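Long-range contact in carbohydrate deacetylase Agd3 (Neosartorya fumigata, PDB 6NWZ), which probably removes N-acetyl groups from the exopolysaccharide galactosaminogalactan and is required for biofilm formation by this fungus: residues L145-K159 with S226-T238. Sequence-based numbering, arbitrary orientation.
Sequences LSFTDTSDFPTAGLK and SNYLQHAWITWLT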
loop_
_atom_site.group_PDB
_atom_site.type_symbol
_atom_site.label_atom_id
_atom_site.label_comp_id
_atom_site.label_asym_id
_atom_site.label_seq_id
_atom_site.Cartn_x
_atom_site.Cartn_y
_atom_site.Cartn_z
ATOM N N LEU A 145 -7.652 -17.712 13.517
ATOM C CA LEU A 145 -6.229 -17.978 13.670
ATOM C C LEU A 145 -5.581 -16.792 14.367
ATOM O O LEU A 145 -5.965 -15.643 14.130
ATOM C CB LEU A 145 -5.571 -18.223 12.305
ATOM C CG LEU A 145 -4.060 -18.049 12.135
ATOM C CD1 LEU A 145 -3.320 -19.102 12.912
ATOM C CD2 LEU A 145 -3.687 -18.128 10.675
ATOM N N SER A 146 -4.606 -17.066 15.229
ATOM C CA SER A 146 -3.932 -15.992 15.943
ATOM C C SER A 146 -2.542 -16.445 16.358
ATOM O O SER A 146 -2.319 -17.624 16.644
ATOM C CB SER A 146 -4.719 -15.565 17.181
ATOM O OG SER A 146 -4.621 -16.568 18.173
ATOM N N PHE A 147 -1.613 -15.489 16.398
ATOM C CA PHE A 147 -0.294 -15.747 16.958
ATOM C C PHE A 147 -0.381 -15.833 18.474
ATOM O O PHE A 147 -0.965 -14.958 19.123
ATOM C CB PHE A 147 0.692 -14.650 16.555
ATOM C CG PHE A 147 1.167 -14.757 15.137
ATOM C CD1 PHE A 147 2.001 -15.793 14.750
ATOM C CD2 PHE A 147 0.778 -13.825 14.192
ATOM C CE1 PHE A 147 2.434 -15.899 13.445
ATOM C CE2 PHE A 147 1.207 -13.924 12.887
ATOM C CZ PHE A 147 2.035 -14.962 12.512
ATOM N N THR A 148 0.195 -16.891 19.042
ATOM C CA THR A 148 0.224 -17.060 20.484
ATOM C C THR A 148 1.582 -16.742 21.091
ATOM O O THR A 148 1.681 -16.605 22.315
ATOM C CB THR A 148 -0.181 -18.487 20.857
ATOM O OG1 THR A 148 0.684 -19.418 20.196
ATOM C CG2 THR A 148 -1.612 -18.743 20.432
ATOM N N ASP A 149 2.620 -16.611 20.271
ATOM C CA ASP A 149 3.953 -16.294 20.768
ATOM C C ASP A 149 4.709 -15.604 19.639
ATOM O O ASP A 149 4.997 -16.226 18.611
ATOM C CB ASP A 149 4.674 -17.555 21.243
ATOM C CG ASP A 149 6.025 -17.262 21.877
ATOM O OD1 ASP A 149 6.385 -16.075 22.036
ATOM O OD2 ASP A 149 6.734 -18.231 22.218
ATOM N N THR A 150 5.012 -14.321 19.827
ATOM C CA THR A 150 5.764 -13.534 18.862
ATOM C C THR A 150 7.169 -13.211 19.350
ATOM O O THR A 150 7.834 -12.350 18.764
ATOM C CB THR A 150 5.015 -12.241 18.534
ATOM O OG1 THR A 150 4.853 -11.460 19.726
ATOM C CG2 THR A 150 3.650 -12.559 17.963
ATOM N N SER A 151 7.639 -13.886 20.404
ATOM C CA SER A 151 8.931 -13.572 21.001
ATOM C C SER A 151 10.112 -13.954 20.117
ATOM O O SER A 151 11.230 -13.507 20.390
ATOM C CB SER A 151 9.062 -14.269 22.353
ATOM O OG SER A 151 9.042 -15.677 22.193
ATOM N N ASP A 152 9.906 -14.763 19.081
ATOM C CA ASP A 152 10.989 -15.125 18.179
ATOM C C ASP A 152 11.184 -14.117 17.055
ATOM O O ASP A 152 12.202 -14.180 16.354
ATOM C CB ASP A 152 10.745 -16.517 17.588
ATOM C CG ASP A 152 10.766 -17.612 18.643
ATOM O OD1 ASP A 152 11.868 -18.091 18.982
ATOM O OD2 ASP A 152 9.683 -17.990 19.140
ATOM N N PHE A 153 10.245 -13.191 16.869
ATOM C CA PHE A 153 10.349 -12.150 15.848
ATOM C C PHE A 153 9.740 -10.868 16.400
ATOM O O PHE A 153 8.724 -10.369 15.898
ATOM C CB PHE A 153 9.664 -12.590 14.551
ATOM C CG PHE A 153 8.395 -13.373 14.767
ATOM C CD1 PHE A 153 8.431 -14.756 14.902
ATOM C CD2 PHE A 153 7.169 -12.731 14.826
ATOM C CE1 PHE A 153 7.266 -15.481 15.100
ATOM C CE2 PHE A 153 5.999 -13.450 15.024
ATOM C CZ PHE A 153 6.048 -14.826 15.160
ATOM N N PRO A 154 10.353 -10.295 17.440
ATOM C CA PRO A 154 9.718 -9.153 18.115
ATOM C C PRO A 154 9.687 -7.882 17.281
ATOM O O PRO A 154 8.782 -7.058 17.469
ATOM C CB PRO A 154 10.567 -8.979 19.381
ATOM C CG PRO A 154 11.899 -9.550 19.020
ATOM C CD PRO A 154 11.625 -10.683 18.078
ATOM N N THR A 155 10.638 -7.690 16.365
ATOM C CA THR A 155 10.615 -6.485 15.544
ATOM C C THR A 155 9.535 -6.527 14.471
ATOM O O THR A 155 9.324 -5.518 13.790
ATOM C CB THR A 155 11.985 -6.248 14.895
ATOM O OG1 THR A 155 12.398 -7.427 14.197
ATOM C CG2 THR A 155 13.023 -5.902 15.946
ATOM N N ALA A 156 8.848 -7.661 14.303
ATOM C CA ALA A 156 7.762 -7.733 13.333
ATOM C C ALA A 156 6.571 -6.879 13.744
ATOM O O ALA A 156 5.774 -6.493 12.883
ATOM C CB ALA A 156 7.324 -9.184 13.132
ATOM N N GLY A 157 6.434 -6.572 15.031
ATOM C CA GLY A 157 5.378 -5.684 15.470
ATOM C C GLY A 157 3.986 -6.262 15.406
ATOM O O GLY A 157 3.011 -5.504 15.370
ATOM N N LEU A 158 3.859 -7.585 15.385
ATOM C CA LEU A 158 2.549 -8.216 15.362
ATOM C C LEU A 158 1.999 -8.308 16.780
ATOM O O LEU A 158 2.717 -8.689 17.710
ATOM C CB LEU A 158 2.640 -9.604 14.731
ATOM C CG LEU A 158 3.295 -9.653 13.351
ATOM C CD1 LEU A 158 3.306 -11.074 12.807
ATOM C CD2 LEU A 158 2.577 -8.718 12.398
ATOM N N LYS A 159 0.731 -7.944 16.945
ATOM C CA LYS A 159 0.094 -7.974 18.257
ATOM C C LYS A 159 -0.412 -9.382 18.545
ATOM O O LYS A 159 -1.233 -9.925 17.796
ATOM C CB LYS A 159 -1.035 -6.947 18.329
ATOM C CG LYS A 159 -0.509 -5.522 18.449
ATOM C CD LYS A 159 -1.600 -4.471 18.578
ATOM C CE LYS A 159 -0.974 -3.076 18.686
ATOM N NZ LYS A 159 -1.964 -1.957 18.666
ATOM N N SER A 226 -3.101 -13.788 4.670
ATOM C CA SER A 226 -1.776 -14.172 4.189
ATOM C C SER A 226 -0.811 -12.995 4.233
ATOM O O SER A 226 0.346 -13.145 4.647
ATOM C CB SER A 226 -1.873 -14.736 2.773
ATOM O OG SER A 226 -2.716 -15.873 2.733
ATOM N N ASN A 227 -1.270 -11.810 3.817
ATOM C CA ASN A 227 -0.440 -10.613 3.907
ATOM C C ASN A 227 -0.154 -10.211 5.349
ATOM O O ASN A 227 0.818 -9.488 5.591
ATOM C CB ASN A 227 -1.104 -9.452 3.165
ATOM C CG ASN A 227 -0.971 -9.574 1.663
ATOM O OD1 ASN A 227 -0.025 -9.054 1.070
ATOM N ND2 ASN A 227 -1.916 -10.264 1.038
ATOM N N TYR A 228 -0.978 -10.651 6.301
ATOM C CA TYR A 228 -0.690 -10.426 7.714
ATOM C C TYR A 228 0.355 -11.408 8.227
ATOM O O TYR A 228 1.304 -11.017 8.916
ATOM C CB TYR A 228 -1.973 -10.548 8.535
ATOM C CG TYR A 228 -1.774 -10.520 10.039
ATOM C CD1 TYR A 228 -1.353 -9.364 10.679
ATOM C CD2 TYR A 228 -2.034 -11.642 10.822
ATOM C CE1 TYR A 228 -1.182 -9.324 12.049
ATOM C CE2 TYR A 228 -1.865 -11.610 12.201
ATOM C CZ TYR A 228 -1.437 -10.444 12.807
ATOM O OH TYR A 228 -1.261 -10.379 14.176
ATOM N N LEU A 229 0.188 -12.690 7.897
ATOM C CA LEU A 229 1.079 -13.715 8.423
ATOM C C LEU A 229 2.499 -13.555 7.903
ATOM O O LEU A 229 3.456 -13.872 8.618
ATOM C CB LEU A 229 0.542 -15.103 8.069
ATOM C CG LEU A 229 -0.838 -15.481 8.612
ATOM C CD1 LEU A 229 -1.219 -16.873 8.144
ATOM C CD2 LEU A 229 -0.874 -15.404 10.133
ATOM N N GLN A 230 2.660 -13.059 6.674
ATOM C CA GLN A 230 3.971 -13.096 6.033
ATOM C C GLN A 230 4.999 -12.269 6.792
ATOM O O GLN A 230 6.203 -12.535 6.692
ATOM C CB GLN A 230 3.863 -12.614 4.591
ATOM C CG GLN A 230 3.411 -11.178 4.455
ATOM C CD GLN A 230 3.286 -10.752 3.009
ATOM O OE1 GLN A 230 3.673 -11.487 2.098
ATOM N NE2 GLN A 230 2.738 -9.561 2.789
ATOM N N HIS A 231 4.552 -11.277 7.564
ATOM C CA HIS A 231 5.482 -10.454 8.326
ATOM C C HIS A 231 6.140 -11.230 9.459
ATOM O O HIS A 231 7.205 -10.826 9.941
ATOM C CB HIS A 231 4.758 -9.223 8.864
ATOM C CG HIS A 231 4.163 -8.369 7.790
ATOM N ND1 HIS A 231 4.932 -7.585 6.955
ATOM C CD2 HIS A 231 2.879 -8.186 7.402
ATOM C CE1 HIS A 231 4.145 -6.950 6.105
ATOM N NE2 HIS A 231 2.894 -7.297 6.355
ATOM N N ALA A 232 5.542 -12.339 9.887
ATOM C CA ALA A 232 6.181 -13.166 10.900
ATOM C C ALA A 232 7.377 -13.912 10.323
ATOM O O ALA A 232 8.485 -13.840 10.865
ATOM C CB ALA A 232 5.164 -14.137 11.500
ATOM N N TRP A 233 7.183 -14.625 9.206
ATOM C CA TRP A 233 8.276 -15.447 8.697
ATOM C C TRP A 233 9.351 -14.616 8.007
ATOM O O TRP A 233 10.517 -15.019 8.001
ATOM C CB TRP A 233 7.748 -16.552 7.766
ATOM C CG TRP A 233 7.170 -16.135 6.434
ATOM C CD1 TRP A 233 5.847 -16.047 6.112
ATOM C CD2 TRP A 233 7.895 -15.804 5.237
ATOM N NE1 TRP A 233 5.701 -15.662 4.800
ATOM C CE2 TRP A 233 6.942 -15.506 4.240
ATOM C CE3 TRP A 233 9.254 -15.717 4.915
ATOM C CZ2 TRP A 233 7.304 -15.128 2.946
ATOM C CZ3 TRP A 233 9.612 -15.339 3.628
ATOM C CH2 TRP A 233 8.640 -15.050 2.660
ATOM N N ILE A 234 8.997 -13.456 7.451
ATOM C CA ILE A 234 10.013 -12.583 6.865
ATOM C C ILE A 234 10.918 -12.015 7.952
ATOM O O ILE A 234 12.149 -12.037 7.832
ATOM C CB ILE A 234 9.358 -11.464 6.038
ATOM C CG1 ILE A 234 8.663 -12.049 4.808
ATOM C CG2 ILE A 234 10.400 -10.427 5.634
ATOM C CD1 ILE A 234 7.945 -11.020 3.972
ATOM N N THR A 235 10.321 -11.493 9.030
ATOM C CA THR A 235 11.118 -10.935 10.120
ATOM C C THR A 235 11.966 -12.009 10.787
ATOM O O THR A 235 13.117 -11.760 11.164
ATOM C CB THR A 235 10.214 -10.267 11.155
ATOM O OG1 THR A 235 9.324 -9.348 10.510
ATOM C CG2 THR A 235 11.051 -9.515 12.175
ATOM N N TRP A 236 11.410 -13.211 10.951
ATOM C CA TRP A 236 12.165 -14.295 11.569
ATOM C C TRP A 236 13.268 -14.797 10.646
ATOM O O TRP A 236 14.388 -15.064 11.097
ATOM C CB TRP A 236 11.221 -15.436 11.951
ATOM C CG TRP A 236 11.912 -16.604 12.587
ATOM C CD1 TRP A 236 12.246 -16.737 13.903
ATOM C CD2 TRP A 236 12.348 -17.807 11.940
ATOM N NE1 TRP A 236 12.866 -17.945 14.115
ATOM C CE2 TRP A 236 12.942 -18.621 12.925
ATOM C CE3 TRP A 236 12.298 -18.273 10.622
ATOM C CZ2 TRP A 236 13.482 -19.872 12.637
ATOM C CZ3 TRP A 236 12.834 -19.520 10.338
ATOM C CH2 TRP A 236 13.418 -20.303 11.342
ATOM N N LEU A 237 12.971 -14.930 9.348
ATOM C CA LEU A 237 13.969 -15.446 8.415
ATOM C C LEU A 237 15.175 -14.525 8.314
ATOM O O LEU A 237 16.299 -14.998 8.130
ATOM C CB LEU A 237 13.350 -15.642 7.032
ATOM C CG LEU A 237 14.219 -16.305 5.972
ATOM C CD1 LEU A 237 14.563 -17.715 6.409
ATOM C CD2 LEU A 237 13.486 -16.314 4.645
ATOM N N THR A 238 14.966 -13.217 8.424
ATOM C CA THR A 238 16.043 -12.247 8.297
ATOM C C THR A 238 16.607 -11.810 9.641
ATOM O O THR A 238 17.522 -10.981 9.669
ATOM C CB THR A 238 15.560 -11.012 7.527
ATOM O OG1 THR A 238 14.550 -10.341 8.287
ATOM C CG2 THR A 238 14.991 -11.404 6.173
HETATM O O HOH W 1 13.716 -18.404 16.509
#
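Ala-232 of helix 226-237 is the small residue on which three side chains of 145-159 converge. Its CB lies over one face of the Phe-153 ring, 4.0 Å from the ring centroid and 25° off the normal, a CH-pi contact. Thr-150 O sits above the opposite face, toward the rim. Ala-232 CB also meets CZ of Phe-147, and it lies 3.8 Å from Leu-158 CD1. With CG of Phe-153 between its backbone N and carbonyl carbon (chi1 38°), the ring is laid between Thr-150 O and Ala-232 CB, one on each face.

Next to this centre, Phe-147 and Tyr-228 run alongside each other in opposing senses, an oblique pair with planes at 55° and Tyr-228 CE2 at the edge of the Phe-147 ring. Leu-145 CD2 and Leu-229 CD1 meet tip to tip, 3.8 Å apart. On the other flank Thr-235 packs on the 3-10 segment 154-156: its OG1 lies 3.3 Å from Ala-156 CB while donating to His-231 O at 2.6 Å, nearly along the C=O axis, which keeps that buried hydroxyl paired inside its own helix.

The Asp-152 end is the rim: Asp-152 is partly exposed, its CB comes no nearer than 4.0 Å to Trp-236 CD1, and a water enters here. It donates to Asp-152 OD1 and accepts from Trp-236 NE1, in the indole plane. Asp-152 OD2 forms a salt bridge to Lys-183, and the indole rests on Glu-210, a zinc ligand, and Met-212 of strand 209-214.

No direct hydrogen bond joins the two segments, although 644 Å² is buried between them; within the CBM87 family region, therefore, strand 145-147 and the following loop are held to the helix mainly by van der Waals packing of apolar groups, and the one modelled link between polar groups is the water between Asp-152 and Trp-236.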